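Local structure of D-glycerate 2-kinase (Thermotoga maritima, 2B8N) at residues R293-F298 with Q339-S344; G374-S379 with S407-I412. The protein catalyses the magnesium-dependent transfer of phosphate from ATP to D-glycerate, giving 2-phosphoglycerate, in the degradation of serine. One frame throughout, in Å; residues are numbered along the deposited sequence.

The chain begins with helix 17-32, which ends up against I375 and L411 of contact 2, and then builds the parallel sheet before entering the region of the mixed sheet, where both contacts lie. Contact 1 closes first: helix 292-309 meets helix 337-348 across 40 residues that include strand 317-323. After strand 355-361, contact 2 opens at strand 373-377 and closes at the short outer strand 410-411, its 27 intervening residues mainly helical. The two loops therefore follow in series, neither nested nor crossed. They still meet in space, their centres about 12 Å apart, because A342 of helix 337-348 rests on G374 and V376, joining the helix pair to the sheet edge.

Contact 1 (R293-F298 with Q339-S344); sequences REAGRF and QELALS
G296 and L341 bring the two helices together, their CA atoms 4.4 Å apart where the axes of the short segments approach to 7.1 Å and cross at -43°. Helix 292-309 is the connection of a beta-alpha-beta crossover between parallel strands 280-285 and 317-323, and it packs on helix 337-348 through a glycine. A CB at G296 would run into L341 O; the bare G296 CA instead makes a CA-H...O contact with that oxygen at 3.5 Å. Alongside, the tip of L341, CD1, meets A295 CB at 4.0 Å. S344 OG, anti to the backbone N (chi1 176°), turns to R293 O and donates to it at 2.6 Å, while R297 CG packs against the same hydroxyl. Within its helix the bonds to R293 O from G296 N and R297 N are weak, and an alanine in place of this serine would probably leave the carbonyl without its hydroxyl donor. E340 reaches the edge of the R293 guanidinium, with OE1 3.5 Å from NH2 in a long salt bridge and the two planes 51° apart; N398 holds E340 OE2. A water bridges the same two residues, accepting from R293 N at 3.1 Å and donating to E340 OE1 at 2.6 Å.

Contact 2 (G374-S379 with S407-I412); sequences GIVDGS and SGALLI
I375 N donates to A409 O, in the residue just ahead of the short outer strand 410-411, at 2.7 Å in a nearly straight bond (167°). The side chains sort onto two faces of this antiparallel edge. On one, I375 and L411 both turn to I24 of helix 17-32; on the other, V376 and L410 both rest on L404 of helix 400-406. The chi1 of 179° sends I375 CG1 away from the backbone N and sets the CG2 methyl between that N and the carbonyl carbon, 3.5 Å from A409 O. V376 CG1 meets A409 CB, methyl to methyl, at 4.1 Å. G374 and L410 form a non-hydrogen-bonded pair, and G374 CA makes a CA-H...O contact with A409 O at 3.3 Å. G408, with positive phi, is the C-prime residue of the Schellman motif ending helix 400-406. Farther along, D377 OD1 accepts from S379 OG through its syn lone pair and, as a capping bond before helix 380-386, from S379 N above the carboxylate plane. One backbone bond thus crosses between 374-379 and 407-412, and pairing continues through L411 to G373 and A372; I375 O lies against the A409 methyl, unpaired with A409 O, a fellow acceptor.

Contact 1 (R293-F298 with Q339-S344)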
loop_
_atom_site.group_PDB
_atom_site.type_symbol
_atom_site.label_atom_id
_atom_site.label_comp_id
_atom_site.label_asym_id
_atom_site.label_seq_id
_atom_site.Cartn_x
_atom_site.Cartn_y
_atom_site.Cartn_z
ATOM N N ARG A 293 1.264 15.404 -12.040
ATOM C CA ARG A 293 0.695 16.578 -12.720
ATOM C C ARG A 293 0.252 16.283 -14.177
ATOM O O ARG A 293 -0.736 16.866 -14.695
ATOM C CB ARG A 293 1.686 17.739 -12.686
ATOM C CG ARG A 293 2.899 17.572 -13.587
ATOM C CD ARG A 293 3.773 18.803 -13.537
ATOM N NE ARG A 293 4.222 19.041 -12.175
ATOM C CZ ARG A 293 5.012 20.046 -11.818
ATOM N NH1 ARG A 293 5.458 20.901 -12.736
ATOM N NH2 ARG A 293 5.370 20.180 -10.539
ATOM N N GLU A 294 0.973 15.375 -14.834
ATOM C CA GLU A 294 0.654 15.020 -16.215
ATOM C C GLU A 294 -0.578 14.119 -16.243
ATOM O O GLU A 294 -1.441 14.274 -17.114
ATOM C CB GLU A 294 1.859 14.371 -16.905
ATOM C CG GLU A 294 3.141 15.224 -16.908
ATOM C CD GLU A 294 2.978 16.596 -17.576
ATOM O OE1 GLU A 294 2.099 16.775 -18.430
ATOM O OE2 GLU A 294 3.759 17.515 -17.262
ATOM N N ALA A 295 -0.688 13.220 -15.268
ATOM C CA ALA A 295 -1.914 12.449 -15.065
ATOM C C ALA A 295 -3.161 13.340 -14.808
ATOM O O ALA A 295 -4.282 12.972 -15.180
ATOM C CB ALA A 295 -1.719 11.476 -13.909
ATOM N N GLY A 296 -2.981 14.484 -14.144
ATOM C CA GLY A 296 -4.106 15.387 -13.864
ATOM C C GLY A 296 -4.645 15.973 -15.160
ATOM O O GLY A 296 -5.847 16.099 -15.336
ATOM N N ARG A 297 -3.741 16.319 -16.075
ATOM C CA ARG A 297 -4.104 16.845 -17.391
ATOM C C ARG A 297 -4.758 15.809 -18.299
ATOM O O ARG A 297 -5.679 16.134 -19.043
ATOM C CB ARG A 297 -2.877 17.419 -18.097
ATOM C CG ARG A 297 -2.354 18.678 -17.456
ATOM C CD ARG A 297 -1.536 19.533 -18.418
ATOM N NE ARG A 297 -2.391 20.391 -19.248
ATOM C CZ ARG A 297 -3.035 21.490 -18.826
ATOM N NH1 ARG A 297 -2.973 21.892 -17.553
ATOM N NH2 ARG A 297 -3.782 22.178 -19.678
ATOM N N PHE A 298 -4.270 14.575 -18.247
ATOM C CA PHE A 298 -4.831 13.494 -19.060
ATOM C C PHE A 298 -6.274 13.254 -18.633
ATOM O O PHE A 298 -7.194 13.218 -19.455
ATOM C CB PHE A 298 -4.008 12.200 -18.917
ATOM C CG PHE A 298 -4.141 11.251 -20.091
ATOM C CD1 PHE A 298 -5.368 10.724 -20.453
ATOM C CD2 PHE A 298 -3.027 10.862 -20.818
ATOM C CE1 PHE A 298 -5.477 9.850 -21.535
ATOM C CE2 PHE A 298 -3.141 9.958 -21.895
ATOM C CZ PHE A 298 -4.359 9.465 -22.248
ATOM N N GLN A 339 -2.219 15.655 -4.432
ATOM C CA GLN A 339 -2.524 17.091 -4.398
ATOM C C GLN A 339 -2.030 17.790 -5.675
ATOM O O GLN A 339 -2.671 18.743 -6.158
ATOM C CB GLN A 339 -1.951 17.740 -3.140
ATOM C CG GLN A 339 -2.677 17.345 -1.873
ATOM C CD GLN A 339 -1.870 17.598 -0.625
ATOM O OE1 GLN A 339 -1.406 18.702 -0.401
ATOM N NE2 GLN A 339 -1.697 16.577 0.195
ATOM N N GLU A 340 -0.926 17.296 -6.245
ATOM C CA GLU A 340 -0.433 17.815 -7.536
ATOM C C GLU A 340 -1.334 17.413 -8.686
ATOM O O GLU A 340 -1.587 18.209 -9.582
ATOM C CB GLU A 340 0.999 17.379 -7.834
ATOM C CG GLU A 340 1.990 18.181 -7.052
ATOM C CD GLU A 340 3.332 18.248 -7.688
ATOM O OE1 GLU A 340 3.499 17.729 -8.826
ATOM O OE2 GLU A 340 4.211 18.842 -7.026
ATOM N N LEU A 341 -1.806 16.172 -8.652
ATOM C CA LEU A 341 -2.718 15.675 -9.672
ATOM C C LEU A 341 -3.998 16.548 -9.693
ATOM O O LEU A 341 -4.433 16.977 -10.762
ATOM C CB LEU A 341 -3.025 14.199 -9.417
ATOM C CG LEU A 341 -3.766 13.403 -10.485
ATOM C CD1 LEU A 341 -3.497 11.912 -10.352
ATOM C CD2 LEU A 341 -5.283 13.663 -10.461
ATOM N N ALA A 342 -4.553 16.847 -8.510
ATOM C CA ALA A 342 -5.746 17.706 -8.395
ATOM C C ALA A 342 -5.480 19.151 -8.823
ATOM O O ALA A 342 -6.237 19.707 -9.595
ATOM C CB ALA A 342 -6.261 17.685 -6.974
ATOM N N LEU A 343 -4.390 19.753 -8.328
ATOM C CA LEU A 343 -3.998 21.119 -8.747
ATOM C C LEU A 343 -3.747 21.305 -10.258
ATOM O O LEU A 343 -4.052 22.351 -10.825
ATOM C CB LEU A 343 -2.735 21.575 -8.010
ATOM C CG LEU A 343 -2.271 22.993 -8.388
ATOM C CD1 LEU A 343 -3.370 24.019 -8.178
ATOM C CD2 LEU A 343 -1.084 23.390 -7.573
ATOM N N SER A 344 -3.116 20.325 -10.878
ATOM C CA SER A 344 -2.870 20.360 -12.314
ATOM C C SER A 344 -4.193 20.283 -13.082
ATOM O O SER A 344 -4.409 21.039 -14.038
ATOM C CB SER A 344 -1.957 19.208 -12.729
ATOM O OG SER A 344 -1.768 19.154 -14.124
HETATM O O HOH W 1 3.998 15.882 -10.591
#

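Contact 2 (G374-S379 with S407-I412)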
loop_
_atom_site.group_PDB
_atom_site.type_symbol
_atom_site.label_atom_id
_atom_site.label_comp_id
_atom_site.label_asym_id
_atom_site.label_seq_id
_atom_site.Cartn_x
_atom_site.Cartn_y
_atom_site.Cartn_z
ATOM N N GLY A 374 -6.886 16.185 -3.064
ATOM C CA GLY A 374 -7.544 17.416 -3.485
ATOM C C GLY A 374 -8.964 17.192 -3.967
ATOM O O GLY A 374 -9.301 16.103 -4.393
ATOM N N ILE A 375 -9.784 18.235 -3.875
ATOM C CA ILE A 375 -11.152 18.215 -4.383
ATOM C C ILE A 375 -11.345 19.540 -5.129
ATOM O O ILE A 375 -11.345 20.598 -4.514
ATOM C CB ILE A 375 -12.177 17.984 -3.225
ATOM C CG1 ILE A 375 -13.613 17.990 -3.738
ATOM C CG2 ILE A 375 -12.064 19.022 -2.145
ATOM C CD1 ILE A 375 -13.964 16.795 -4.545
ATOM N N VAL A 376 -11.440 19.471 -6.456
ATOM C CA VAL A 376 -11.372 20.660 -7.338
ATOM C C VAL A 376 -12.461 20.684 -8.424
ATOM O O VAL A 376 -13.017 19.637 -8.799
ATOM C CB VAL A 376 -9.985 20.760 -8.074
ATOM C CG1 VAL A 376 -8.834 20.754 -7.099
ATOM C CG2 VAL A 376 -9.798 19.642 -9.075
ATOM N N ASP A 377 -12.749 21.886 -8.931
ATOM C CA ASP A 377 -13.647 22.052 -10.079
ATOM C C ASP A 377 -13.207 23.200 -11.022
ATOM O O ASP A 377 -12.060 23.655 -10.959
ATOM C CB ASP A 377 -15.091 22.185 -9.590
ATOM C CG ASP A 377 -15.370 23.479 -8.849
ATOM O OD1 ASP A 377 -14.622 24.492 -8.960
ATOM O OD2 ASP A 377 -16.407 23.473 -8.157
ATOM N N GLY A 378 -14.103 23.646 -11.901
ATOM C CA GLY A 378 -13.769 24.657 -12.894
ATOM C C GLY A 378 -13.585 26.062 -12.370
ATOM O O GLY A 378 -13.150 26.920 -13.120
ATOM N N SER A 379 -13.908 26.295 -11.095
ATOM C CA SER A 379 -13.719 27.605 -10.448
ATOM C C SER A 379 -12.451 27.704 -9.595
ATOM O O SER A 379 -11.976 28.790 -9.334
ATOM C CB SER A 379 -14.918 27.917 -9.561
ATOM O OG SER A 379 -14.947 27.020 -8.468
ATOM N N SER A 407 -7.747 27.759 -1.635
ATOM C CA SER A 407 -8.926 27.751 -2.466
ATOM C C SER A 407 -9.972 26.749 -1.957
ATOM O O SER A 407 -10.911 26.398 -2.691
ATOM C CB SER A 407 -8.509 27.424 -3.899
ATOM O OG SER A 407 -7.586 26.354 -3.908
ATOM N N GLY A 408 -9.803 26.289 -0.713
ATOM C CA GLY A 408 -10.766 25.397 -0.062
ATOM C C GLY A 408 -10.943 24.086 -0.780
ATOM O O GLY A 408 -12.063 23.574 -0.885
ATOM N N ALA A 409 -9.840 23.533 -1.276
ATOM C CA ALA A 409 -9.884 22.379 -2.172
ATOM C C ALA A 409 -9.055 21.196 -1.657
ATOM O O ALA A 409 -8.786 20.253 -2.405
ATOM C CB ALA A 409 -9.419 22.805 -3.552
ATOM N N LEU A 410 -8.664 21.232 -0.382
ATOM C CA LEU A 410 -7.988 20.093 0.241
ATOM C C LEU A 410 -9.030 19.055 0.673
ATOM O O LEU A 410 -10.067 19.417 1.218
ATOM C CB LEU A 410 -7.175 20.514 1.474
ATOM C CG LEU A 410 -5.769 21.077 1.273
ATOM C CD1 LEU A 410 -5.183 21.465 2.617
ATOM C CD2 LEU A 410 -4.832 20.084 0.550
ATOM N N LEU A 411 -8.748 17.774 0.419
ATOM C CA LEU A 411 -9.544 16.670 0.970
ATOM C C LEU A 411 -8.856 16.159 2.224
ATOM O O LEU A 411 -7.737 15.652 2.157
ATOM C CB LEU A 411 -9.704 15.517 -0.031
ATOM C CG LEU A 411 -10.308 14.256 0.612
ATOM C CD1 LEU A 411 -11.799 14.362 0.775
ATOM C CD2 LEU A 411 -9.953 13.027 -0.195
ATOM N N ILE A 412 -9.543 16.293 3.357
ATOM C CA ILE A 412 -9.040 15.870 4.659
ATOM C C ILE A 412 -9.894 14.725 5.151
ATOM O O ILE A 412 -11.053 14.926 5.474
ATOM C CB ILE A 412 -9.133 17.012 5.697
ATOM C CG1 ILE A 412 -8.508 18.320 5.161
ATOM C CG2 ILE A 412 -8.507 16.578 7.056
ATOM C CD1 ILE A 412 -7.056 18.497 5.472
#